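Local structure of GphF Dehydratase 1 (6MBH) at residues D145-E150 with L172-R177; R177-H182 with V244-H249; D152-R157 with L213-E218; L166-H171 with V183-E188. The protein is a polyketide synthase dehydratase domain that probably removes water from a carrier-bound intermediate of gephyronic acid assembly, in a variant form unable to isomerise the resulting olefin. All blocks are in the same frame, centred on the assembly; numbering follows the deposited sequence.

Contact 1: residues D145-E150 with L172-R177; sequences DGEAVE and LERRGR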
# COMPACT_ATOMS: atom_id res chain seq x y z
N ASP A 145 -1.75 -5.09 -26.07
CA ASP A 145 -1.11 -4.16 -26.99
C ASP A 145 -1.96 -2.89 -27.08
O ASP A 145 -3.13 -2.95 -27.45
CB ASP A 145 -0.90 -4.81 -28.34
CG ASP A 145 0.17 -5.91 -28.27
OD1 ASP A 145 1.31 -5.64 -27.80
OD2 ASP A 145 -0.15 -7.06 -28.60
N GLY A 146 -1.38 -1.77 -26.69
CA GLY A 146 -2.13 -0.52 -26.61
C GLY A 146 -1.22 0.65 -26.81
O GLY A 146 -0.34 0.64 -27.69
N GLU A 147 -1.46 1.70 -26.06
CA GLU A 147 -0.72 2.93 -26.22
C GLU A 147 0.14 3.08 -24.98
O GLU A 147 -0.36 2.88 -23.87
CB GLU A 147 -1.65 4.14 -26.39
CG GLU A 147 -2.81 3.93 -27.35
CD GLU A 147 -4.11 3.50 -26.66
OE1 GLU A 147 -4.58 4.25 -25.77
OE2 GLU A 147 -4.65 2.41 -27.00
N ALA A 148 1.41 3.42 -25.18
CA ALA A 148 2.30 3.68 -24.06
C ALA A 148 1.91 4.99 -23.40
O ALA A 148 1.69 6.01 -24.08
CB ALA A 148 3.74 3.75 -24.53
N VAL A 149 1.81 4.96 -22.09
CA VAL A 149 1.57 6.16 -21.30
C VAL A 149 2.87 6.96 -21.20
O VAL A 149 3.94 6.41 -20.93
CB VAL A 149 1.04 5.78 -19.91
CG1 VAL A 149 0.89 7.09 -19.07
CG2 VAL A 149 -0.31 5.02 -20.05
N GLU A 150 2.79 8.27 -21.42
CA GLU A 150 3.95 9.16 -21.27
C GLU A 150 4.28 9.33 -19.79
O GLU A 150 3.72 10.20 -19.11
CB GLU A 150 3.66 10.52 -21.92
CG GLU A 150 3.48 10.47 -23.44
CD GLU A 150 3.51 11.86 -24.12
OE1 GLU A 150 3.24 12.90 -23.44
OE2 GLU A 150 3.80 11.93 -25.34
N LEU A 172 4.27 1.66 -18.98
CA LEU A 172 2.85 1.47 -18.72
C LEU A 172 2.12 1.57 -20.06
O LEU A 172 2.30 2.55 -20.77
CB LEU A 172 2.35 2.54 -17.72
CG LEU A 172 0.86 2.50 -17.38
CD1 LEU A 172 0.49 1.12 -16.73
CD2 LEU A 172 0.49 3.59 -16.37
N GLU A 173 1.39 0.52 -20.39
CA GLU A 173 0.67 0.44 -21.68
C GLU A 173 -0.83 0.34 -21.41
O GLU A 173 -1.22 -0.50 -20.65
CB GLU A 173 1.18 -0.77 -22.44
CG GLU A 173 0.67 -0.82 -23.85
CD GLU A 173 1.74 -1.03 -24.90
OE1 GLU A 173 2.84 -0.53 -24.72
OE2 GLU A 173 1.44 -1.68 -25.88
N ARG A 174 -1.63 1.19 -22.05
CA ARG A 174 -3.08 1.17 -21.75
C ARG A 174 -3.93 0.88 -22.98
O ARG A 174 -3.52 1.19 -24.07
CB ARG A 174 -3.55 2.47 -21.08
CG ARG A 174 -4.12 3.53 -22.00
CD ARG A 174 -4.56 4.81 -21.29
NE ARG A 174 -5.92 4.73 -20.79
CZ ARG A 174 -6.52 5.58 -19.96
NH1 ARG A 174 -5.91 6.67 -19.53
NH2 ARG A 174 -7.75 5.33 -19.56
N ARG A 175 -5.06 0.25 -22.75
CA ARG A 175 -6.07 0.02 -23.79
C ARG A 175 -7.40 0.29 -23.11
O ARG A 175 -7.82 -0.54 -22.35
CB ARG A 175 -5.99 -1.40 -24.36
CG ARG A 175 -7.02 -1.68 -25.43
CD ARG A 175 -6.73 -3.08 -25.85
NE ARG A 175 -7.55 -3.53 -26.94
CZ ARG A 175 -7.81 -4.81 -27.15
NH1 ARG A 175 -7.17 -5.72 -26.45
NH2 ARG A 175 -8.73 -5.16 -28.02
N GLY A 176 -7.96 1.47 -23.31
CA GLY A 176 -9.19 1.84 -22.61
C GLY A 176 -8.93 1.99 -21.13
O GLY A 176 -8.01 2.70 -20.77
N ARG A 177 -9.69 1.30 -20.30
CA ARG A 177 -9.49 1.41 -18.84
C ARG A 177 -8.62 0.27 -18.31
O ARG A 177 -8.56 0.14 -17.10
CB ARG A 177 -10.85 1.49 -18.15
CG ARG A 177 -11.53 2.83 -18.42
CD ARG A 177 -12.75 3.01 -17.57
NE ARG A 177 -13.83 2.32 -18.23
CZ ARG A 177 -14.71 2.92 -19.01
NH1 ARG A 177 -14.72 4.23 -19.14
NH2 ARG A 177 -15.60 2.20 -19.65
O HOH W 1 5.20 3.81 -20.72

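Contact 2: residues R177-H182 with V244-H249; sequences REAIGH and VHLRLH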
# COMPACT_ATOMS: atom_id res chain seq x y z
N ARG A 177 -9.69 1.30 -20.30
CA ARG A 177 -9.49 1.41 -18.84
C ARG A 177 -8.62 0.27 -18.31
O ARG A 177 -8.56 0.14 -17.10
CB ARG A 177 -10.85 1.49 -18.15
CG ARG A 177 -11.53 2.83 -18.42
CD ARG A 177 -12.75 3.01 -17.57
NE ARG A 177 -13.83 2.32 -18.23
CZ ARG A 177 -14.71 2.92 -19.01
NH1 ARG A 177 -14.72 4.23 -19.14
NH2 ARG A 177 -15.60 2.20 -19.65
N GLU A 178 -7.99 -0.50 -19.19
CA GLU A 178 -7.11 -1.56 -18.71
C GLU A 178 -5.68 -1.19 -19.05
O GLU A 178 -5.44 -0.48 -20.03
CB GLU A 178 -7.43 -2.92 -19.37
CG GLU A 178 -8.63 -3.55 -18.82
CD GLU A 178 -8.87 -4.95 -19.40
OE1 GLU A 178 -7.89 -5.67 -19.80
OE2 GLU A 178 -10.08 -5.32 -19.43
N ALA A 179 -4.73 -1.72 -18.29
CA ALA A 179 -3.33 -1.40 -18.57
C ALA A 179 -2.44 -2.49 -18.00
O ALA A 179 -2.82 -3.25 -17.09
CB ALA A 179 -2.93 -0.04 -17.96
N ILE A 180 -1.22 -2.54 -18.53
CA ILE A 180 -0.16 -3.36 -17.96
C ILE A 180 1.04 -2.47 -17.68
O ILE A 180 1.50 -1.76 -18.58
CB ILE A 180 0.27 -4.48 -18.93
CG1 ILE A 180 -0.91 -5.35 -19.36
CG2 ILE A 180 1.35 -5.30 -18.23
CD1 ILE A 180 -1.05 -6.57 -18.58
N GLY A 181 1.53 -2.52 -16.45
CA GLY A 181 2.70 -1.75 -16.04
C GLY A 181 3.85 -2.68 -15.70
O GLY A 181 3.66 -3.88 -15.44
N HIS A 182 5.08 -2.17 -15.77
CA HIS A 182 6.27 -2.88 -15.33
C HIS A 182 6.85 -2.02 -14.21
O HIS A 182 7.06 -0.82 -14.43
CB HIS A 182 7.26 -2.97 -16.48
CG HIS A 182 8.56 -3.60 -16.09
ND1 HIS A 182 9.71 -3.45 -16.84
CD2 HIS A 182 8.89 -4.42 -15.06
CE1 HIS A 182 10.71 -4.10 -16.24
NE2 HIS A 182 10.22 -4.73 -15.19
N VAL A 244 2.24 -5.64 -13.70
CA VAL A 244 0.93 -5.50 -13.06
C VAL A 244 -0.14 -5.27 -14.11
O VAL A 244 0.02 -4.45 -15.03
CB VAL A 244 0.95 -4.36 -12.01
CG1 VAL A 244 1.47 -3.05 -12.60
CG2 VAL A 244 -0.44 -4.15 -11.41
N HIS A 245 -1.24 -5.98 -13.98
CA HIS A 245 -2.40 -5.81 -14.84
C HIS A 245 -3.43 -5.07 -14.01
O HIS A 245 -3.72 -5.46 -12.87
CB HIS A 245 -3.00 -7.16 -15.27
CG HIS A 245 -4.21 -7.02 -16.14
ND1 HIS A 245 -5.24 -7.94 -16.15
CD2 HIS A 245 -4.50 -6.12 -17.12
CE1 HIS A 245 -6.14 -7.57 -17.05
NE2 HIS A 245 -5.72 -6.46 -17.64
N LEU A 246 -3.95 -3.98 -14.54
CA LEU A 246 -4.91 -3.21 -13.73
C LEU A 246 -6.13 -2.85 -14.56
O LEU A 246 -6.02 -2.72 -15.71
CB LEU A 246 -4.24 -1.94 -13.21
CG LEU A 246 -3.52 -1.12 -14.26
CD1 LEU A 246 -3.70 0.36 -14.02
CD2 LEU A 246 -2.05 -1.48 -14.30
N ARG A 247 -7.24 -2.64 -13.87
CA ARG A 247 -8.48 -2.28 -14.56
C ARG A 247 -9.19 -1.22 -13.74
O ARG A 247 -9.48 -1.44 -12.54
CB ARG A 247 -9.38 -3.50 -14.78
CG ARG A 247 -10.68 -3.16 -15.43
CD ARG A 247 -11.54 -4.39 -15.53
NE ARG A 247 -11.06 -5.29 -16.59
CZ ARG A 247 -10.36 -6.41 -16.41
NH1 ARG A 247 -10.02 -6.84 -15.19
NH2 ARG A 247 -9.99 -7.12 -17.47
N LEU A 248 -9.43 -0.07 -14.36
CA LEU A 248 -10.17 1.01 -13.70
C LEU A 248 -11.65 0.82 -13.98
O LEU A 248 -12.05 0.57 -15.13
CB LEU A 248 -9.70 2.38 -14.21
CG LEU A 248 -10.34 3.65 -13.65
CD1 LEU A 248 -9.85 3.83 -12.20
CD2 LEU A 248 -9.89 4.79 -14.53
N HIS A 249 -12.47 0.84 -12.92
CA HIS A 249 -13.90 0.64 -13.15
C HIS A 249 -14.47 1.86 -13.88
O HIS A 249 -13.94 2.95 -13.76
CB HIS A 249 -14.64 0.47 -11.82
CG HIS A 249 -14.35 -0.82 -11.13
ND1 HIS A 249 -15.17 -1.33 -10.14
CD2 HIS A 249 -13.32 -1.69 -11.26
CE1 HIS A 249 -14.66 -2.46 -9.69
NE2 HIS A 249 -13.54 -2.71 -10.36

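Contact 3: residues D152-R157 with L213-E218; sequences DAYYER and LIYAHE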
# COMPACT_ATOMS: atom_id res chain seq x y z
N ASP A 152 7.13 10.34 -18.26
CA ASP A 152 7.89 11.50 -17.83
C ASP A 152 6.96 12.64 -17.45
O ASP A 152 7.15 13.29 -16.41
CB ASP A 152 8.87 11.95 -18.90
CG ASP A 152 10.02 10.98 -19.06
OD1 ASP A 152 10.66 10.98 -20.13
OD2 ASP A 152 10.26 10.19 -18.12
N ALA A 153 5.93 12.86 -18.25
CA ALA A 153 4.99 13.95 -17.96
C ALA A 153 4.17 13.63 -16.71
O ALA A 153 3.90 14.52 -15.88
CB ALA A 153 4.08 14.16 -19.16
N TYR A 154 3.82 12.34 -16.52
CA TYR A 154 3.17 11.93 -15.28
C TYR A 154 4.07 12.22 -14.06
O TYR A 154 3.64 12.85 -13.09
CB TYR A 154 2.76 10.45 -15.39
CG TYR A 154 2.38 9.86 -14.04
CD1 TYR A 154 1.08 10.04 -13.54
CD2 TYR A 154 3.33 9.19 -13.25
CE1 TYR A 154 0.72 9.55 -12.28
CE2 TYR A 154 2.96 8.68 -12.00
CZ TYR A 154 1.65 8.88 -11.55
OH TYR A 154 1.36 8.43 -10.26
N TYR A 155 5.35 11.83 -14.12
CA TYR A 155 6.23 12.03 -12.96
C TYR A 155 6.44 13.50 -12.68
O TYR A 155 6.54 13.91 -11.51
CB TYR A 155 7.60 11.42 -13.21
CG TYR A 155 7.59 9.90 -13.06
CD1 TYR A 155 6.91 9.30 -12.02
CD2 TYR A 155 8.28 9.09 -13.98
CE1 TYR A 155 6.87 7.89 -11.88
CE2 TYR A 155 8.27 7.69 -13.84
CZ TYR A 155 7.59 7.12 -12.78
OH TYR A 155 7.64 5.72 -12.67
N GLU A 156 6.51 14.31 -13.74
CA GLU A 156 6.66 15.75 -13.55
C GLU A 156 5.46 16.33 -12.80
O GLU A 156 5.64 17.10 -11.87
CB GLU A 156 6.87 16.46 -14.88
CG GLU A 156 7.00 17.98 -14.84
CD GLU A 156 8.19 18.54 -13.94
OE1 GLU A 156 9.20 17.82 -13.70
OE2 GLU A 156 8.09 19.73 -13.48
N ARG A 157 4.24 15.92 -13.15
CA ARG A 157 3.07 16.40 -12.42
C ARG A 157 3.06 15.92 -10.98
O ARG A 157 2.73 16.68 -10.05
CB ARG A 157 1.78 15.95 -13.12
CG ARG A 157 1.61 16.66 -14.45
CD ARG A 157 0.18 16.55 -14.93
NE ARG A 157 -0.15 15.22 -15.34
CZ ARG A 157 -1.39 14.75 -15.42
NH1 ARG A 157 -2.43 15.53 -15.08
NH2 ARG A 157 -1.58 13.50 -15.83
N LEU A 213 -3.53 6.32 -15.25
CA LEU A 213 -4.69 6.25 -16.16
C LEU A 213 -5.69 7.37 -15.82
O LEU A 213 -6.26 8.02 -16.73
CB LEU A 213 -5.39 4.91 -16.03
CG LEU A 213 -5.05 3.78 -17.01
CD1 LEU A 213 -3.58 3.66 -17.37
CD2 LEU A 213 -5.65 2.48 -16.39
N ILE A 214 -5.94 7.55 -14.53
CA ILE A 214 -6.96 8.55 -14.09
C ILE A 214 -6.55 9.96 -14.49
O ILE A 214 -7.38 10.67 -15.02
CB ILE A 214 -7.17 8.50 -12.57
CG1 ILE A 214 -7.82 7.19 -12.13
CG2 ILE A 214 -7.95 9.70 -12.11
CD1 ILE A 214 -7.74 6.95 -10.66
N TYR A 215 -5.29 10.31 -14.28
CA TYR A 215 -4.81 11.70 -14.53
C TYR A 215 -4.63 12.04 -16.02
O TYR A 215 -4.23 13.16 -16.32
CB TYR A 215 -3.62 12.03 -13.62
CG TYR A 215 -3.90 11.98 -12.14
CD1 TYR A 215 -5.10 12.44 -11.63
CD2 TYR A 215 -2.97 11.51 -11.24
CE1 TYR A 215 -5.37 12.40 -10.27
CE2 TYR A 215 -3.22 11.46 -9.89
CZ TYR A 215 -4.42 11.92 -9.39
OH TYR A 215 -4.68 11.87 -8.06
N ALA A 216 -4.86 11.10 -16.93
CA ALA A 216 -4.85 11.45 -18.36
C ALA A 216 -6.11 12.28 -18.65
O ALA A 216 -6.08 13.02 -19.63
CB ALA A 216 -4.84 10.20 -19.19
N HIS A 217 -7.15 12.16 -17.83
CA HIS A 217 -8.38 12.87 -18.15
C HIS A 217 -8.87 13.80 -17.07
O HIS A 217 -9.82 14.56 -17.33
CB HIS A 217 -9.53 11.90 -18.49
CG HIS A 217 -9.19 10.92 -19.58
ND1 HIS A 217 -8.85 9.61 -19.32
CD2 HIS A 217 -9.13 11.07 -20.92
CE1 HIS A 217 -8.59 8.99 -20.46
NE2 HIS A 217 -8.76 9.85 -21.45
N GLU A 218 -8.29 13.79 -15.86
CA GLU A 218 -8.71 14.77 -14.86
C GLU A 218 -7.50 15.25 -14.07
O GLU A 218 -6.41 14.69 -14.18
CB GLU A 218 -9.81 14.21 -13.93
CG GLU A 218 -9.60 12.83 -13.30
CD GLU A 218 -10.89 12.36 -12.57
OE1 GLU A 218 -11.31 13.10 -11.62
OE2 GLU A 218 -11.48 11.32 -12.99

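Contact 4: residues L166-H171 with V183-E188; sequences LRNIRH and VCLQGE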
# COMPACT_ATOMS: atom_id res chain seq x y z
N LEU A 166 10.10 6.97 -5.12
CA LEU A 166 8.78 6.46 -5.44
C LEU A 166 8.40 6.79 -6.87
O LEU A 166 7.29 7.29 -7.13
CB LEU A 166 7.76 7.04 -4.43
CG LEU A 166 8.09 6.70 -2.97
CD1 LEU A 166 7.17 7.36 -1.92
CD2 LEU A 166 8.03 5.12 -2.79
N ARG A 167 9.36 6.54 -7.82
CA ARG A 167 9.16 6.66 -9.25
C ARG A 167 9.59 5.33 -9.89
O ARG A 167 10.63 5.27 -10.57
CB ARG A 167 9.94 7.85 -9.81
CG ARG A 167 9.34 9.17 -9.29
CD ARG A 167 10.14 10.40 -9.85
NE ARG A 167 9.77 11.56 -9.02
CZ ARG A 167 10.60 12.57 -8.68
NH1 ARG A 167 11.84 12.63 -9.15
NH2 ARG A 167 10.15 13.55 -7.89
N ASN A 168 8.81 4.27 -9.63
CA ASN A 168 9.28 2.92 -9.94
C ASN A 168 8.55 2.27 -11.10
O ASN A 168 8.76 1.08 -11.32
CB ASN A 168 9.17 2.05 -8.67
CG ASN A 168 10.02 2.64 -7.55
OD1 ASN A 168 11.21 2.89 -7.73
ND2 ASN A 168 9.41 2.88 -6.40
N ILE A 169 7.74 3.03 -11.86
CA ILE A 169 7.08 2.49 -13.05
C ILE A 169 8.04 2.67 -14.20
O ILE A 169 8.46 3.80 -14.51
CB ILE A 169 5.74 3.20 -13.32
CG1 ILE A 169 4.86 3.24 -12.06
CG2 ILE A 169 5.00 2.53 -14.54
CD1 ILE A 169 3.69 4.22 -12.28
N ARG A 170 8.41 1.56 -14.84
CA ARG A 170 9.29 1.60 -16.00
C ARG A 170 8.56 1.77 -17.30
O ARG A 170 9.14 2.30 -18.27
CB ARG A 170 10.12 0.31 -16.04
CG ARG A 170 10.96 0.15 -14.77
CD ARG A 170 12.04 1.28 -14.70
NE ARG A 170 12.93 1.03 -13.56
CZ ARG A 170 14.14 0.48 -13.68
NH1 ARG A 170 14.64 0.16 -14.87
NH2 ARG A 170 14.83 0.26 -12.57
N HIS A 171 7.35 1.21 -17.39
CA HIS A 171 6.61 1.26 -18.64
C HIS A 171 5.17 1.02 -18.25
O HIS A 171 4.89 0.28 -17.28
CB HIS A 171 7.09 0.19 -19.62
CG HIS A 171 6.48 0.29 -20.98
ND1 HIS A 171 5.39 -0.47 -21.36
CD2 HIS A 171 6.80 1.05 -22.05
CE1 HIS A 171 5.07 -0.17 -22.61
NE2 HIS A 171 5.91 0.74 -23.05
N VAL A 183 6.94 -2.56 -13.01
CA VAL A 183 7.36 -1.85 -11.81
C VAL A 183 8.64 -2.53 -11.31
O VAL A 183 8.68 -3.76 -11.22
CB VAL A 183 6.24 -1.90 -10.77
CG1 VAL A 183 6.81 -1.53 -9.41
CG2 VAL A 183 5.11 -0.91 -11.21
N CYS A 184 9.70 -1.75 -11.05
CA CYS A 184 10.95 -2.32 -10.55
C CYS A 184 11.52 -1.43 -9.45
O CYS A 184 11.65 -0.22 -9.66
CB CYS A 184 11.96 -2.42 -11.68
SG CYS A 184 13.45 -3.41 -11.31
N LEU A 185 11.86 -2.00 -8.28
CA LEU A 185 12.61 -1.24 -7.28
C LEU A 185 14.10 -1.25 -7.57
O LEU A 185 14.67 -2.23 -8.04
CB LEU A 185 12.37 -1.81 -5.89
CG LEU A 185 10.90 -1.95 -5.49
CD1 LEU A 185 10.91 -2.69 -4.15
CD2 LEU A 185 10.23 -0.57 -5.34
N GLN A 186 14.76 -0.18 -7.16
CA GLN A 186 16.21 -0.17 -7.15
C GLN A 186 16.64 0.46 -5.83
O GLN A 186 15.82 0.75 -4.97
CB GLN A 186 16.79 0.57 -8.38
CG GLN A 186 16.86 -0.24 -9.72
CD GLN A 186 17.89 0.37 -10.68
OE1 GLN A 186 18.25 1.53 -10.52
NE2 GLN A 186 18.39 -0.42 -11.63
N GLY A 187 17.95 0.63 -5.67
CA GLY A 187 18.51 1.31 -4.51
C GLY A 187 18.16 0.63 -3.19
O GLY A 187 18.12 -0.60 -3.06
N GLU A 188 17.94 1.47 -2.18
CA GLU A 188 17.71 0.97 -0.85
C GLU A 188 16.43 0.14 -0.79
O GLU A 188 16.38 -0.87 -0.10
CB GLU A 188 17.64 2.15 0.11
CG GLU A 188 17.41 1.79 1.51
CD GLU A 188 17.59 3.00 2.44
OE1 GLU A 188 17.39 2.85 3.67
OE2 GLU A 188 17.94 4.09 1.93
O HOH W 2 13.77 2.02 -6.87
O HOH W 3 12.78 1.86 -10.96

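Contact 1: residues D145-E150 with L172-R177
Glu147 and Arg174 form an antiparallel hydrogen-bonded pair: Glu147 N donates to Arg174 O at 2.9 Å, and Arg174 N returns the bond to Glu147 O at 2.8 Å. Next to it Ala148 faces Glu173 as a non-hydrogen-bonded pair, and a third bond, Val149 N to Leu172 O at 2.8 Å, continues the pairing. Water 1 extends the ladder, donating to Val149 O while accepting from Leu172 N. Gly146 suits its place because its CA touches Arg174 O, with no space for a side chain. There Glu173, with CG anti to the backbone N, bends its chain to set OE2 on Gly146 N at 2.9 Å, an almost straight bond on the anti side, somewhat out of the carboxylate plane. Asp145 OD1 lies 4.4 Å from that OE2, a like-charge approach probably eased by the salt bridge of Asp145 to Arg143. At the other end Val149 CG2 lies 3.9 Å from Leu172 CG, extending the apolar patch of buried Leu172 on helix 200-214. Arg174 bends at chi3 and holds Gly176 O side-on with NE and NH2. Such pairing is that of a short edge strand, 147-148, added to a beta hairpin in this hotdog-clan domain.

Contact 2: residues R177-H182 with V244-H249
Glu178 and Arg247 face each other as a non-hydrogen-bonded pair of two antiparallel strands, whose axes come within 4.8 Å at 153°. The backbone ladder is regular. Ala179 and Leu246 exchange two bonds, as do Gly181 and Val244, and Leu248 N adds one to Arg177 O at 2.9 Å. CA-H...O contacts fill the steps between, among them Ile180 CA to Val244 O at 3.1 Å.

The polar side chains gather round the Glu178 carboxylate, which is met by Arg247 and His245 of the adjacent strand. Its OE2 forms a salt bridge with Arg247, NH2 at 2.7 Å and NE at 3.0 Å, through two weak, bent bonds. Arg247 gets there because its chain, extended at first, bends at chi3 (-75°) and brings the edge of the guanidinium to the oxygen, with the two flat groups 80° apart. OE1 takes His245 NE2 at 3.2 Å; the acceptor lies in the ring plane, but the donor stands well above the carboxylate plane. Both carboxylate oxygens are thus engaged, which would favour its charged form.

Apolar contacts divide between the faces. Ile180 CD1 packs 3.8 Å from His245 CD2 beside the polar cluster. On the other face, little Ala179 admits Leu246, its CB 3.9 Å from Leu246 CG. Gly181, having no side chain, allows Val244 CG1 close to the backbone.

The face of Ala179 and Leu246 meets helix 200-214 at Leu213, with Cys209 and Val210 also against Leu246. Strands 169-175 and 259-267 flank the pair.

Contact 3: residues D152-R157 with L213-E218
Arg157 reaches from helix 151-158 to Tyr215 in a small, largely buried contact between that helix and the C-terminal end region of helix 200-214, in which one cation and one carbonyl do most of the work. The guanidinium brings its edge to Tyr215 O: NH2 donates at 2.7 Å, and NH1 adds a weak bond at 3.2 Å, so a single oxygen accepts from both terminal nitrogens. The oxygen lies near the guanidinium plane, yet the donor NH2 stands 63° out of the carbonyl plane and is not on a lone pair. The chain of Arg157 starts with CG anti to its carbonyl carbon (chi1 -68°) and bends at chi3, which carries the guanidinium to the Tyr215 carbonyl. Arginine fits because it spans this distance and offers two N-H groups to one acceptor. Carbonyls near a helix C terminus commonly lack the usual backbone donor; here a side chain supplies one, and the helix end would probably favour a positive group. In the double hotdog fold of these dehydratases, helix 200-214 is the long helix of the second half, packed against its strands (Leu213 on Leu246), with helix 151-158 beside its end. NH2 also sits 3.3 Å from Tyr215 CB, with guanidinium and ring planes 80° apart. Tyr154 comes edge to edge with Tyr215, CE1 to CD2 at 4.3 Å, their hydroxyls bonding to Gln208 and the Phe224 backbone respectively.

Contact 4: residues L166-H171 with V183-E188
Arg170 lies across Cys184 and reaches Gln186 at the open end of a beta hairpin. From its CB, with CG anti to the carbonyl carbon, the chain bends at its second torsion (-66°) and folds back over the neighbouring strand. CG comes 4.1 Å from Cys184 CB, and NE lies 4.0 Å from the same carbon, so the Cys184 CB lies over one face of the guanidinium. NE donates to water 3 at 2.7 Å, and the water in turn donates a hydrogen bond to Cys184 O. NH2, at the tip, meets Gln186 CG at 3.5 Å on its edge, the guanidinium and amide planes nearly perpendicular. The long, flexible arginine suits this exposed place, its aliphatic part packing while the head stays polar.

Cys184 N donates to Asn168 O at 3.0 Å, and Ile169 forms an antiparallel non-hydrogen-bonded pair with Val183, Ile169 CG1 lying 4.2 Å from Val183 CG2. Asn168 ND2 lies against Leu185 CD2 and is hydrogen-bonded to Arg165 O, which helps set the rotation of the amide.

Branched and apolar, Ile169 and Val183 suit the buried face turned to helix 200-214. Strand 241-248 borders Val183 and Cys184, and Leu151 of helix 151-158 touches Ile169.

How the contacts relate
Contacts 1, 2 and 4 are strand pairings joined through one hairpin: strand 169-175 serves contacts 1 and 4, and strand 178-184 serves contacts 2 and 4. Arg177 ends one segment of contact 1 and begins one of contact 2, but takes part only in the latter. Contact 1 lies at the surface, where a short edge strand uses backbone bonds and a carboxylate. Contact 2, partly buried, adds a charged cluster on one face and apolar packing on the other. Contact 4, also partly buried, relies more on water and aliphatic packing. Contact 3, buried, joins a helix to the end of another; there Leu213 packs on Ala179 and Leu246, and its carbonyl accepts from Arg174 NH1.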